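Local coordinates for protein TcpB (Brucella melitensis, PDB 4LQC) that belongs to the TIR-domain proteins, whose small alpha/beta domain generally works by binding other TIR domains, at residues 7-12 and 32-37; 14-19 and 68-73; 80-85 and 111-116; 96-101 and 120-125. The protein carries 2 engineered substitutions. All blocks are in the same frame, centred on the assembly; numbering follows the deposited sequence.

Contact 1. Residues 7-12 and 32-37. Engineered in segment 7-12: Ala12 (natural residue Ser).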
loop_
_atom_site.group_PDB
_atom_site.type_symbol
_atom_site.label_atom_id
_atom_site.label_comp_id
_atom_site.label_asym_id
_atom_site.label_seq_id
_atom_site.Cartn_x
_atom_site.Cartn_y
_atom_site.Cartn_z
ATOM N N TYR B 7 28.516 -2.144 7.539
ATOM C CA TYR B 7 27.308 -1.379 7.859
ATOM C C TYR B 7 26.176 -2.241 8.380
ATOM O O TYR B 7 26.237 -3.464 8.307
ATOM C CB TYR B 7 26.828 -0.630 6.621
ATOM C CG TYR B 7 27.476 0.719 6.456
ATOM C CD1 TYR B 7 28.788 0.948 6.874
ATOM C CD2 TYR B 7 26.777 1.770 5.894
ATOM C CE1 TYR B 7 29.383 2.201 6.721
ATOM C CE2 TYR B 7 27.359 3.018 5.743
ATOM C CZ TYR B 7 28.654 3.231 6.158
ATOM O OH TYR B 7 29.200 4.482 5.999
ATOM N N ASP B 8 25.134 -1.590 8.894
ATOM C CA ASP B 8 23.933 -2.281 9.351
ATOM C C ASP B 8 22.970 -2.603 8.200
ATOM O O ASP B 8 22.453 -3.713 8.119
ATOM C CB ASP B 8 23.219 -1.465 10.431
ATOM C CG ASP B 8 24.158 -1.021 11.543
ATOM O OD1 ASP B 8 24.689 -1.905 12.246
ATOM O OD2 ASP B 8 24.359 0.205 11.722
ATOM N N PHE B 9 22.733 -1.642 7.311
ATOM C CA PHE B 9 21.781 -1.849 6.214
ATOM C C PHE B 9 22.275 -1.258 4.905
ATOM O O PHE B 9 22.990 -0.251 4.905
ATOM C CB PHE B 9 20.460 -1.162 6.525
ATOM C CG PHE B 9 19.802 -1.647 7.764
ATOM C CD1 PHE B 9 19.110 -2.850 7.765
ATOM C CD2 PHE B 9 19.847 -0.896 8.928
ATOM C CE1 PHE B 9 18.491 -3.311 8.910
ATOM C CE2 PHE B 9 19.223 -1.345 10.082
ATOM C CZ PHE B 9 18.545 -2.557 10.073
ATOM N N PHE B 10 21.895 -1.873 3.786
ATOM C CA PHE B 10 21.850 -1.140 2.523
ATOM C C PHE B 10 20.383 -1.113 2.149
ATOM O O PHE B 10 19.623 -2.001 2.563
ATOM C CB PHE B 10 22.713 -1.770 1.424
ATOM C CG PHE B 10 22.234 -3.127 0.948
ATOM C CD1 PHE B 10 21.470 -3.248 -0.215
ATOM C CD2 PHE B 10 22.561 -4.278 1.650
ATOM C CE1 PHE B 10 21.043 -4.483 -0.655
ATOM C CE2 PHE B 10 22.135 -5.521 1.212
ATOM C CZ PHE B 10 21.367 -5.623 0.062
ATOM N N ILE B 11 19.968 -0.090 1.406
ATOM C CA ILE B 11 18.571 -0.002 0.985
ATOM C C ILE B 11 18.409 0.128 -0.526
ATOM O O ILE B 11 18.666 1.185 -1.114
ATOM C CB ILE B 11 17.795 1.092 1.749
ATOM C CG1 ILE B 11 16.366 1.175 1.243
ATOM C CG2 ILE B 11 18.480 2.424 1.621
ATOM C CD1 ILE B 11 15.407 1.799 2.244
ATOM N N ALA B 12 18.013 -0.991 -1.139
ATOM C CA ALA B 12 17.763 -1.078 -2.567
ATOM C C ALA B 12 16.378 -0.533 -2.887
ATOM O O ALA B 12 15.403 -0.878 -2.232
ATOM C CB ALA B 12 17.876 -2.532 -3.032
ATOM N N LEU B 32 18.795 7.227 14.530
ATOM C CA LEU B 32 18.835 6.255 15.620
ATOM C C LEU B 32 20.251 5.726 15.746
ATOM O O LEU B 32 20.556 4.951 16.645
ATOM C CB LEU B 32 17.854 5.092 15.362
ATOM C CG LEU B 32 16.360 5.429 15.172
ATOM C CD1 LEU B 32 15.527 4.197 14.813
ATOM C CD2 LEU B 32 15.793 6.091 16.408
ATOM N N GLY B 33 21.116 6.135 14.826
ATOM C CA GLY B 33 22.517 5.749 14.879
ATOM C C GLY B 33 22.918 4.559 14.022
ATOM O O GLY B 33 24.046 4.082 14.121
ATOM N N ALA B 34 22.009 4.083 13.177
ATOM C CA ALA B 34 22.318 2.984 12.278
ATOM C C ALA B 34 23.185 3.442 11.100
ATOM O O ALA B 34 23.042 4.556 10.607
ATOM C CB ALA B 34 21.027 2.325 11.777
ATOM N N LYS B 35 24.093 2.587 10.657
ATOM C CA LYS B 35 24.851 2.877 9.446
ATOM C C LYS B 35 24.160 2.268 8.217
ATOM O O LYS B 35 23.916 1.066 8.172
ATOM C CB LYS B 35 26.303 2.386 9.597
ATOM C CG LYS B 35 26.937 2.854 10.922
ATOM C CD LYS B 35 28.430 2.506 11.057
ATOM C CE LYS B 35 28.667 1.452 12.145
ATOM N NZ LYS B 35 27.967 1.758 13.443
ATOM N N ILE B 36 23.828 3.107 7.234
ATOM C CA ILE B 36 23.053 2.675 6.056
ATOM C C ILE B 36 23.653 3.137 4.743
ATOM O O ILE B 36 23.919 4.344 4.565
ATOM C CB ILE B 36 21.622 3.242 6.074
ATOM C CG1 ILE B 36 21.042 3.164 7.475
ATOM C CG2 ILE B 36 20.704 2.479 5.110
ATOM C CD1 ILE B 36 20.602 4.478 7.937
ATOM N N PHE B 37 23.863 2.180 3.836
ATOM C CA PHE B 37 24.218 2.469 2.451
ATOM C C PHE B 37 22.943 2.756 1.660
ATOM O O PHE B 37 21.927 2.060 1.809
ATOM C CB PHE B 37 24.940 1.276 1.802
ATOM C CG PHE B 37 26.379 1.114 2.229
ATOM C CD1 PHE B 37 27.307 2.100 1.953
ATOM C CD2 PHE B 37 26.799 -0.035 2.879
ATOM C CE1 PHE B 37 28.621 1.954 2.330
ATOM C CE2 PHE B 37 28.112 -0.192 3.255
ATOM C CZ PHE B 37 29.027 0.805 2.978
#
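Tyr7 and Phe37 lay their rings face to face, centroids 3.9 Å apart and planes 12° from parallel, although the two side chains come in at about a right angle. Phe37 CZ sits over the middle of the tyrosine ring, and Phe37 CE2 comes down to 3.4 Å from Tyr7 CG. The opposite face of the tyrosine is covered by Lys35 CB, a CH-pi contact 3.8 Å from the centroid, so the ring is held between a phenyl group and the root of a lysine. Asp8 turns its CG back beside its own backbone N (chi1 -50°), and this brings OD2 up to Lys35 N: a 2.6 Å bond, nearly straight at 168°, taken on the anti lone pair of the carboxylate. Beyond its CG the lysine chain bends twice, leaving NZ 4.3 Å from Asp8 OD2, near enough for attraction but not a salt bridge. All this pairs the two strands of a beta-alpha-beta crossover, in which strand 7-14 leads through helix 18-31 to the parallel edge strand 36-43. The strands are joined by Phe9 N to Lys35 O, Phe37 N to Phe9 O (2.8 Å) and Ile11 N to Phe37 O (2.9 Å). On one face of the sheet Ile36 CG2 packs 3.9 Å from Phe9 CB, and the Ile11 and Ile36 side chains lie side by side, pointing the same way; helix 18-31 covers both. On the other face Phe10 and Phe37 touch through their CB atoms, while the Phe10 ring leads off toward Tyr41.

Contact 2. Residues 14-19 and 68-73; sequences AIEDKE and SEHFFS. Engineered in segment 14-19: Ile15 (natural residue Ser).
Glu16 lies across His70. Its CB rides over one face of the imidazole, 3.7 Å from the ring centroid and displaced toward the CG side, in a CH-pi contact. Glu16 CG, just outside the rim, is 3.7 Å from His70 ND1. The chain then bends sharply (chi2 90°), which carries CD past the rim of the ring and alongside His70 CB, with Glu16 OE1 3.4 Å from that CB; the carboxylate ends up tilted just 17° from the ring plane. Both carboxylate oxygens, OE1 and OE2, find hydrogen-bond partners just outside the two segments, OE1 in a salt bridge with Lys74. Asp17 approaches the same imidazole differently: Asp17 OD1 lies near the ring plane at the edge, 3.8 Å from His70 CD2. Its other oxygen, OD2, accepts a hydrogen bond from Ser68 OG, modelled so short at 2.5 Å that the exact length is doubtful. That hydroxyl has a second task, since as N-cap of helix 69-72 Ser68 OG also accepts from Phe71 N at 3.3 Å. Ala14 fills in beside them, with its CB against the backbone of His70, 3.4 Å from the carbonyl O. Ala14 closes strand 7-14 and Ser68 closes strand 60-68, neighbours in the sheet whose chains leave in separate directions at their C-terminal ends. In an open parallel alpha/beta sheet of order 2-1-3-4-5, such a place is the topological switch point.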
loop_
_atom_site.group_PDB
_atom_site.type_symbol
_atom_site.label_atom_id
_atom_site.label_comp_id
_atom_site.label_asym_id
_atom_site.label_seq_id
_atom_site.Cartn_x
_atom_site.Cartn_y
_atom_site.Cartn_z
ATOM N N ALA B 14 13.840 1.664 -6.174
ATOM C CA ALA B 14 13.707 2.291 -7.476
ATOM C C ALA B 14 14.041 3.773 -7.328
ATOM O O ALA B 14 13.830 4.362 -6.269
ATOM C CB ALA B 14 12.292 2.107 -7.999
ATOM N N ILE B 15 14.573 4.386 -8.374
ATOM C CA ILE B 15 14.925 5.795 -8.272
ATOM C C ILE B 15 13.717 6.666 -7.944
ATOM O O ILE B 15 13.835 7.642 -7.210
ATOM C CB ILE B 15 15.602 6.325 -9.551
ATOM C CG1 ILE B 15 15.890 7.827 -9.400
ATOM C CG2 ILE B 15 14.741 6.035 -10.777
ATOM C CD1 ILE B 15 16.665 8.431 -10.548
ATOM N N GLU B 16 12.551 6.288 -8.458
ATOM C CA GLU B 16 11.343 7.085 -8.286
ATOM C C GLU B 16 10.990 7.242 -6.818
ATOM O O GLU B 16 10.307 8.192 -6.438
ATOM C CB GLU B 16 10.170 6.460 -9.042
ATOM C CG GLU B 16 10.254 6.589 -10.558
ATOM C CD GLU B 16 10.976 5.425 -11.209
ATOM O OE1 GLU B 16 11.437 4.509 -10.482
ATOM O OE2 GLU B 16 11.087 5.409 -12.460
ATOM N N ASP B 17 11.458 6.297 -6.002
ATOM C CA ASP B 17 11.210 6.299 -4.562
ATOM C C ASP B 17 12.321 7.009 -3.791
ATOM O O ASP B 17 12.191 7.241 -2.588
ATOM C CB ASP B 17 11.139 4.862 -4.043
ATOM C CG ASP B 17 9.903 4.129 -4.502
ATOM O OD1 ASP B 17 8.781 4.665 -4.329
ATOM O OD2 ASP B 17 10.057 3.004 -5.032
ATOM N N LYS B 18 13.410 7.335 -4.484
ATOM C CA LYS B 18 14.661 7.730 -3.833
ATOM C C LYS B 18 14.550 8.958 -2.961
ATOM O O LYS B 18 15.114 8.998 -1.860
ATOM C CB LYS B 18 15.763 7.954 -4.865
ATOM C CG LYS B 18 17.129 8.231 -4.263
ATOM C CD LYS B 18 18.186 8.256 -5.338
ATOM C CE LYS B 18 19.569 8.396 -4.718
ATOM N NZ LYS B 18 20.523 7.332 -5.171
ATOM N N GLU B 19 13.835 9.972 -3.432
ATOM C CA GLU B 19 13.806 11.219 -2.672
ATOM C C GLU B 19 12.523 11.369 -1.861
ATOM O O GLU B 19 12.303 12.390 -1.210
ATOM C CB GLU B 19 14.109 12.432 -3.567
ATOM C CG GLU B 19 15.614 12.688 -3.694
ATOM C CD GLU B 19 16.029 13.296 -5.025
ATOM O OE1 GLU B 19 15.149 13.734 -5.797
ATOM O OE2 GLU B 19 17.248 13.324 -5.302
ATOM N N SER B 68 7.843 -1.413 -4.202
ATOM C CA SER B 68 6.830 -0.466 -4.616
ATOM C C SER B 68 6.501 -0.691 -6.064
ATOM O O SER B 68 7.139 -1.491 -6.732
ATOM C CB SER B 68 7.332 0.965 -4.459
ATOM O OG SER B 68 8.303 1.275 -5.450
ATOM N N GLU B 69 5.503 0.037 -6.550
ATOM C CA GLU B 69 5.114 -0.020 -7.951
ATOM C C GLU B 69 6.318 0.263 -8.863
ATOM O O GLU B 69 6.545 -0.436 -9.852
ATOM C CB GLU B 69 3.987 0.985 -8.201
ATOM C CG GLU B 69 3.213 0.745 -9.476
ATOM C CD GLU B 69 2.294 1.900 -9.818
ATOM O OE1 GLU B 69 2.238 2.870 -9.032
ATOM O OE2 GLU B 69 1.625 1.839 -10.877
ATOM N N HIS B 70 7.115 1.265 -8.510
ATOM C CA HIS B 70 8.281 1.618 -9.328
ATOM C C HIS B 70 9.365 0.562 -9.248
ATOM O O HIS B 70 10.188 0.430 -10.158
ATOM C CB HIS B 70 8.821 2.972 -8.898
ATOM C CG HIS B 70 7.757 4.008 -8.783
ATOM N ND1 HIS B 70 7.177 4.600 -9.886
ATOM C CD2 HIS B 70 7.131 4.530 -7.702
ATOM C CE1 HIS B 70 6.251 5.452 -9.488
ATOM N NE2 HIS B 70 6.204 5.427 -8.166
ATOM N N PHE B 71 9.368 -0.197 -8.161
ATOM C CA PHE B 71 10.295 -1.303 -8.061
ATOM C C PHE B 71 9.912 -2.370 -9.084
ATOM O O PHE B 71 10.697 -2.712 -9.966
ATOM C CB PHE B 71 10.314 -1.889 -6.654
ATOM C CG PHE B 71 11.267 -3.048 -6.506
ATOM C CD1 PHE B 71 12.620 -2.821 -6.327
ATOM C CD2 PHE B 71 10.810 -4.364 -6.559
ATOM C CE1 PHE B 71 13.511 -3.881 -6.209
ATOM C CE2 PHE B 71 11.690 -5.408 -6.424
ATOM C CZ PHE B 71 13.054 -5.164 -6.248
ATOM N N PHE B 72 8.694 -2.881 -8.983
ATOM C CA PHE B 72 8.282 -3.970 -9.869
ATOM C C PHE B 72 8.228 -3.540 -11.334
ATOM O O PHE B 72 8.425 -4.366 -12.224
ATOM C CB PHE B 72 6.932 -4.532 -9.456
ATOM C CG PHE B 72 6.940 -5.219 -8.125
ATOM C CD1 PHE B 72 7.684 -6.365 -7.927
ATOM C CD2 PHE B 72 6.165 -4.737 -7.078
ATOM C CE1 PHE B 72 7.682 -7.010 -6.699
ATOM C CE2 PHE B 72 6.149 -5.378 -5.852
ATOM C CZ PHE B 72 6.915 -6.512 -5.660
ATOM N N SER B 73 7.987 -2.252 -11.585
ATOM C CA SER B 73 7.886 -1.755 -12.961
ATOM C C SER B 73 9.190 -1.937 -13.733
ATOM O O SER B 73 9.185 -1.924 -14.962
ATOM C CB SER B 73 7.477 -0.287 -12.996
ATOM O OG SER B 73 8.579 0.546 -12.690
#

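Contact 3. Residues 80-85 and 111-116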
loop_
_atom_site.group_PDB
_atom_site.type_symbol
_atom_site.label_atom_id
_atom_site.label_comp_id
_atom_site.label_asym_id
_atom_site.label_seq_id
_atom_site.Cartn_x
_atom_site.Cartn_y
_atom_site.Cartn_z
ATOM N N GLU B 80 14.804 -13.889 -9.561
ATOM C CA GLU B 80 15.537 -12.954 -8.733
ATOM C C GLU B 80 14.599 -12.296 -7.717
ATOM O O GLU B 80 15.033 -11.913 -6.634
ATOM C CB GLU B 80 16.260 -11.926 -9.608
ATOM C CG GLU B 80 17.411 -12.554 -10.437
ATOM C CD GLU B 80 18.344 -11.525 -11.072
ATOM O OE1 GLU B 80 18.941 -11.848 -12.110
ATOM O OE2 GLU B 80 18.474 -10.389 -10.543
ATOM N N LEU B 81 13.316 -12.184 -8.062
ATOM C CA LEU B 81 12.307 -11.721 -7.092
ATOM C C LEU B 81 12.052 -12.809 -6.057
ATOM O O LEU B 81 12.090 -12.571 -4.845
ATOM C CB LEU B 81 10.980 -11.371 -7.775
ATOM C CG LEU B 81 10.917 -10.102 -8.622
ATOM C CD1 LEU B 81 9.491 -9.893 -9.092
ATOM C CD2 LEU B 81 11.402 -8.879 -7.829
ATOM N N ASP B 82 11.793 -14.014 -6.558
ATOM C CA ASP B 82 11.614 -15.172 -5.706
ATOM C C ASP B 82 12.838 -15.400 -4.830
ATOM O O ASP B 82 12.705 -15.908 -3.712
ATOM C CB ASP B 82 11.343 -16.416 -6.547
ATOM C CG ASP B 82 10.053 -16.319 -7.327
ATOM O OD1 ASP B 82 9.241 -15.402 -7.041
ATOM O OD2 ASP B 82 9.838 -17.171 -8.218
ATOM N N GLY B 83 14.018 -15.026 -5.343
ATOM C CA GLY B 83 15.280 -15.189 -4.634
ATOM C C GLY B 83 15.422 -14.312 -3.396
ATOM O O GLY B 83 16.113 -14.674 -2.443
ATOM N N LEU B 84 14.761 -13.161 -3.407
ATOM C CA LEU B 84 14.761 -12.254 -2.267
ATOM C C LEU B 84 14.209 -12.941 -1.016
ATOM O O LEU B 84 14.483 -12.515 0.110
ATOM C CB LEU B 84 13.906 -11.022 -2.596
ATOM C CG LEU B 84 14.433 -10.147 -3.739
ATOM C CD1 LEU B 84 13.570 -8.912 -3.914
ATOM C CD2 LEU B 84 15.879 -9.740 -3.493
ATOM N N THR B 85 13.440 -14.012 -1.222
ATOM C CA THR B 85 12.788 -14.723 -0.116
ATOM C C THR B 85 13.641 -15.865 0.449
ATOM O O THR B 85 13.271 -16.490 1.440
ATOM C CB THR B 85 11.411 -15.316 -0.531
ATOM O OG1 THR B 85 11.600 -16.311 -1.545
ATOM C CG2 THR B 85 10.487 -14.238 -1.064
ATOM N N SER B 111 5.461 -11.876 -7.983
ATOM C CA SER B 111 6.036 -12.998 -7.241
ATOM C C SER B 111 5.156 -13.445 -6.092
ATOM O O SER B 111 5.103 -12.772 -5.062
ATOM C CB SER B 111 7.406 -12.634 -6.677
ATOM O OG SER B 111 7.750 -13.539 -5.641
ATOM N N PRO B 112 4.472 -14.591 -6.268
ATOM C CA PRO B 112 3.649 -15.201 -5.222
ATOM C C PRO B 112 4.423 -15.459 -3.935
ATOM O O PRO B 112 3.870 -15.255 -2.857
ATOM C CB PRO B 112 3.195 -16.514 -5.876
ATOM C CG PRO B 112 3.054 -16.155 -7.307
ATOM C CD PRO B 112 4.216 -15.214 -7.584
ATOM N N SER B 113 5.676 -15.893 -4.031
ATOM C CA SER B 113 6.476 -16.141 -2.828
ATOM C C SER B 113 6.752 -14.855 -2.042
ATOM O O SER B 113 6.697 -14.836 -0.810
ATOM C CB SER B 113 7.779 -16.848 -3.185
ATOM O OG SER B 113 8.292 -16.340 -4.400
ATOM N N LEU B 114 7.030 -13.775 -2.757
ATOM C CA LEU B 114 7.220 -12.480 -2.120
ATOM C C LEU B 114 5.905 -11.981 -1.495
ATOM O O LEU B 114 5.909 -11.331 -0.452
ATOM C CB LEU B 114 7.713 -11.490 -3.167
ATOM C CG LEU B 114 8.618 -10.350 -2.741
ATOM C CD1 LEU B 114 9.656 -10.814 -1.732
ATOM C CD2 LEU B 114 9.293 -9.826 -3.984
ATOM N N ALA B 115 4.783 -12.300 -2.133
ATOM C CA ALA B 115 3.478 -11.800 -1.697
ATOM C C ALA B 115 2.994 -12.484 -0.416
ATOM O O ALA B 115 2.121 -11.958 0.308
ATOM C CB ALA B 115 2.443 -11.960 -2.809
ATOM N N ASP B 116 3.560 -13.657 -0.144
ATOM C CA ASP B 116 3.187 -14.414 1.038
ATOM C C ASP B 116 4.221 -14.296 2.148
ATOM O O ASP B 116 3.928 -14.605 3.306
ATOM C CB ASP B 116 2.948 -15.880 0.673
ATOM C CG ASP B 116 1.736 -16.057 -0.215
ATOM O OD1 ASP B 116 0.809 -15.218 -0.111
ATOM O OD2 ASP B 116 1.710 -17.020 -1.016
HETATM O O HOH W 1 7.232 -16.954 -6.509
#
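Polar contacts gather on Asp82 OD1. Ser111 OG donates to it at 2.8 Å, meeting the oxygen almost head-on, and water 1 donates to it at 2.6 Å. The same water also bonds Ser113 OG, though at a modelled distance short enough to be doubtful, and may link Asp82 to the second serine indirectly; Ser113 OG itself stands 3.0 Å from Asp82 OD1 at an angle too poor for a hydrogen bond. Ser111 carries its OG anti to the backbone N (chi1 162°), where it can serve both helices: while giving its proton to Asp82 it accepts from Leu114 N, 3.0 Å away and at 161°, as the N-cap of helix 112-116. The carboxylate thus lies at the N-terminal end of that helix, whose dipole would probably favour its negative charge.

Apolar contacts centre on Leu114, which straddles the junction with its two methyls: CD1 meets Thr85 CG2 at 3.6 Å and Leu84 CB at 4.3 Å, while Leu114 CD2 packs 4.4 Å from Leu81 CB. Leu81 CB in turn lies 3.9 Å from Ser111 CB, next to the Ser111-Asp82 bond.

Helix 78-83 and the residues after it are therefore fastened to the first turn of helix 112-116. Around them, Leu81 packs on Phe71 and Phe72 of helix 69-72 and on Leu49, Leu84 reaches Ile53 in helix 49-57, and Ala115 rests on helix 104-108, while the backbone of helix 112-116 borders strand 95-100.

Contact 4. Residues 96-101 and 120-125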
loop_
_atom_site.group_PDB
_atom_site.type_symbol
_atom_site.label_atom_id
_atom_site.label_comp_id
_atom_site.label_asym_id
_atom_site.label_seq_id
_atom_site.Cartn_x
_atom_site.Cartn_y
_atom_site.Cartn_z
ATOM N N LEU B 96 15.146 -7.860 3.999
ATOM C CA LEU B 96 13.918 -7.384 4.638
ATOM C C LEU B 96 13.175 -6.495 3.667
ATOM O O LEU B 96 13.498 -5.319 3.528
ATOM C CB LEU B 96 14.245 -6.553 5.882
ATOM C CG LEU B 96 15.364 -7.123 6.747
ATOM C CD1 LEU B 96 15.820 -6.104 7.775
ATOM C CD2 LEU B 96 14.883 -8.397 7.415
ATOM N N PRO B 97 12.175 -7.055 2.987
ATOM C CA PRO B 97 11.314 -6.283 2.092
ATOM C C PRO B 97 10.490 -5.298 2.885
ATOM O O PRO B 97 10.102 -5.591 4.021
ATOM C CB PRO B 97 10.361 -7.345 1.533
ATOM C CG PRO B 97 11.080 -8.646 1.727
ATOM C CD PRO B 97 11.802 -8.477 3.015
ATOM N N ILE B 98 10.213 -4.146 2.290
ATOM C CA ILE B 98 9.192 -3.258 2.824
ATOM C C ILE B 98 8.205 -2.961 1.721
ATOM O O ILE B 98 8.599 -2.472 0.647
ATOM C CB ILE B 98 9.780 -1.938 3.306
ATOM C CG1 ILE B 98 10.725 -2.191 4.476
ATOM C CG2 ILE B 98 8.656 -1.008 3.758
ATOM C CD1 ILE B 98 11.541 -0.973 4.839
ATOM N N TRP B 99 6.933 -3.270 1.976
ATOM C CA TRP B 99 5.871 -3.022 1.007
ATOM C C TRP B 99 5.524 -1.552 1.072
ATOM O O TRP B 99 5.237 -1.027 2.151
ATOM C CB TRP B 99 4.629 -3.841 1.346
ATOM C CG TRP B 99 4.759 -5.331 1.144
ATOM C CD1 TRP B 99 5.875 -6.107 1.341
ATOM C CD2 TRP B 99 3.732 -6.219 0.677
ATOM N NE1 TRP B 99 5.593 -7.422 1.034
ATOM C CE2 TRP B 99 4.288 -7.514 0.622
ATOM C CE3 TRP B 99 2.397 -6.041 0.305
ATOM C CZ2 TRP B 99 3.545 -8.632 0.219
ATOM C CZ3 TRP B 99 1.663 -7.151 -0.103
ATOM C CH2 TRP B 99 2.237 -8.427 -0.144
ATOM N N HIS B 100 5.545 -0.870 -0.067
ATOM C CA HIS B 100 5.222 0.562 -0.078
ATOM C C HIS B 100 4.273 0.940 -1.219
ATOM O O HIS B 100 4.637 0.913 -2.394
ATOM C CB HIS B 100 6.512 1.394 -0.115
ATOM C CG HIS B 100 6.303 2.867 0.036
ATOM N ND1 HIS B 100 5.636 3.424 1.109
ATOM C CD2 HIS B 100 6.689 3.904 -0.747
ATOM C CE1 HIS B 100 5.608 4.739 0.972
ATOM N NE2 HIS B 100 6.244 5.056 -0.143
ATOM N N LYS B 101 3.045 1.280 -0.857
ATOM C CA LYS B 101 2.035 1.693 -1.829
ATOM C C LYS B 101 1.789 0.642 -2.919
ATOM O O LYS B 101 1.551 0.978 -4.084
ATOM C CB LYS B 101 2.374 3.083 -2.402
ATOM C CG LYS B 101 2.348 4.184 -1.314
ATOM C CD LYS B 101 3.049 5.499 -1.706
ATOM C CE LYS B 101 2.289 6.275 -2.787
ATOM N NZ LYS B 101 0.851 6.501 -2.453
ATOM N N LEU B 120 7.533 -5.773 6.401
ATOM C CA LEU B 120 7.106 -4.466 6.860
ATOM C C LEU B 120 6.244 -3.837 5.770
ATOM O O LEU B 120 6.386 -4.162 4.596
ATOM C CB LEU B 120 8.338 -3.607 7.160
ATOM C CG LEU B 120 9.277 -4.158 8.229
ATOM C CD1 LEU B 120 10.692 -3.656 8.025
ATOM C CD2 LEU B 120 8.762 -3.725 9.589
ATOM N N ASN B 121 5.360 -2.941 6.168
ATOM C CA ASN B 121 4.353 -2.372 5.284
ATOM C C ASN B 121 4.118 -0.941 5.772
ATOM O O ASN B 121 3.757 -0.731 6.926
ATOM C CB ASN B 121 3.064 -3.220 5.369
ATOM C CG ASN B 121 1.969 -2.776 4.386
ATOM O OD1 ASN B 121 1.831 -1.587 4.064
ATOM N ND2 ASN B 121 1.167 -3.736 3.929
ATOM N N THR B 122 4.334 0.040 4.897
ATOM C CA THR B 122 4.219 1.447 5.289
ATOM C C THR B 122 2.793 1.923 5.539
ATOM O O THR B 122 2.585 3.034 6.057
ATOM C CB THR B 122 4.849 2.381 4.243
ATOM O OG1 THR B 122 4.224 2.160 2.968
ATOM C CG2 THR B 122 6.344 2.122 4.147
ATOM N N SER B 123 1.811 1.107 5.168
ATOM C CA SER B 123 0.423 1.476 5.409
ATOM C C SER B 123 -0.006 1.074 6.820
ATOM O O SER B 123 -1.055 1.502 7.302
ATOM C CB SER B 123 -0.493 0.841 4.364
ATOM O OG SER B 123 -0.673 -0.539 4.617
ATOM N N LEU B 124 0.810 0.257 7.481
ATOM C CA LEU B 124 0.513 -0.204 8.844
ATOM C C LEU B 124 1.373 0.483 9.900
ATOM O O LEU B 124 1.038 0.467 11.088
ATOM C CB LEU B 124 0.736 -1.710 8.948
ATOM C CG LEU B 124 -0.037 -2.481 7.888
ATOM C CD1 LEU B 124 0.184 -3.973 8.068
ATOM C CD2 LEU B 124 -1.511 -2.090 7.946
ATOM N N LYS B 125 2.497 1.060 9.473
ATOM C CA LYS B 125 3.365 1.782 10.393
ATOM C C LYS B 125 3.926 3.049 9.772
ATOM O O LYS B 125 3.978 3.190 8.546
ATOM C CB LYS B 125 4.514 0.883 10.857
ATOM C CG LYS B 125 4.071 -0.276 11.713
ATOM C CD LYS B 125 5.258 -1.014 12.241
ATOM C CE LYS B 125 4.822 -2.090 13.193
ATOM N NZ LYS B 125 6.004 -2.878 13.604
HETATM O O HOH W 2 1.963 1.180 1.849
#
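Strands 95-100 and 120-121 form the last parallel pair of the sheet, with Ile98 opposite Leu120 and Trp99 opposite Asn121. Trp99 uses both its backbone groups: its N donates to Leu120 O at 2.8 Å and its O accepts from Thr122 N at 3.1 Å. Just past the end of the pairing, side chains take over. His100 sets its CG anti to the backbone N (chi1 -173°), and the ring then presents ND1 to Thr122 OG1, a 2.7 Å hydrogen bond lying in the imidazole plane and close to straight at 166°. Water 2 bonds the same hydroxyl and accepts from Lys101 N at 2.9 Å, while Phe21 of helix 18-31 stacks on the histidine. On the face that carries Ile98 and Leu120, Ile98 spreads its branches, CG1 to Leu120 CD1 at 3.8 Å and CG2 to Thr122 CG2 at 3.9 Å. Asn121, on the other face with Trp99, opens an Asx turn: its OD1 takes Ser123 N at 2.9 Å, and Ser123 OG from the same side of the amide plane. Its ND2 bonds Ser123 of the second subunit, and Lys101 NZ makes salt bridges to Glu106 and Glu69 there. This is the short outer strand of a flavodoxin-like TIR sheet, with its C-terminal end built into the dimer interface.

Overall arrangement
From the N terminus, strand 7-14 enters contact 1, which closes the loop through helix 18-31. Contact 2 crosses it: residues 14-19 lie between the two segments of contact 1, and their partner, 68-73, comes only after strand 60-68. Contact 3 opens next, after contact 2 has closed, and contact 4 crosses it in turn, since strand 95-100 lies inside the loop that contact 3 closes. Contacts 1 and 4 tie the two edges of one sheet, their centres about 17 Å apart, and meet where Phe9 packs on Leu96. Helix 69-72 brings contact 2 against contact 3, contacts 3 and 4 meet at Trp99, and Ser68 and Asp17 of contact 2 pack against His100 of contact 4.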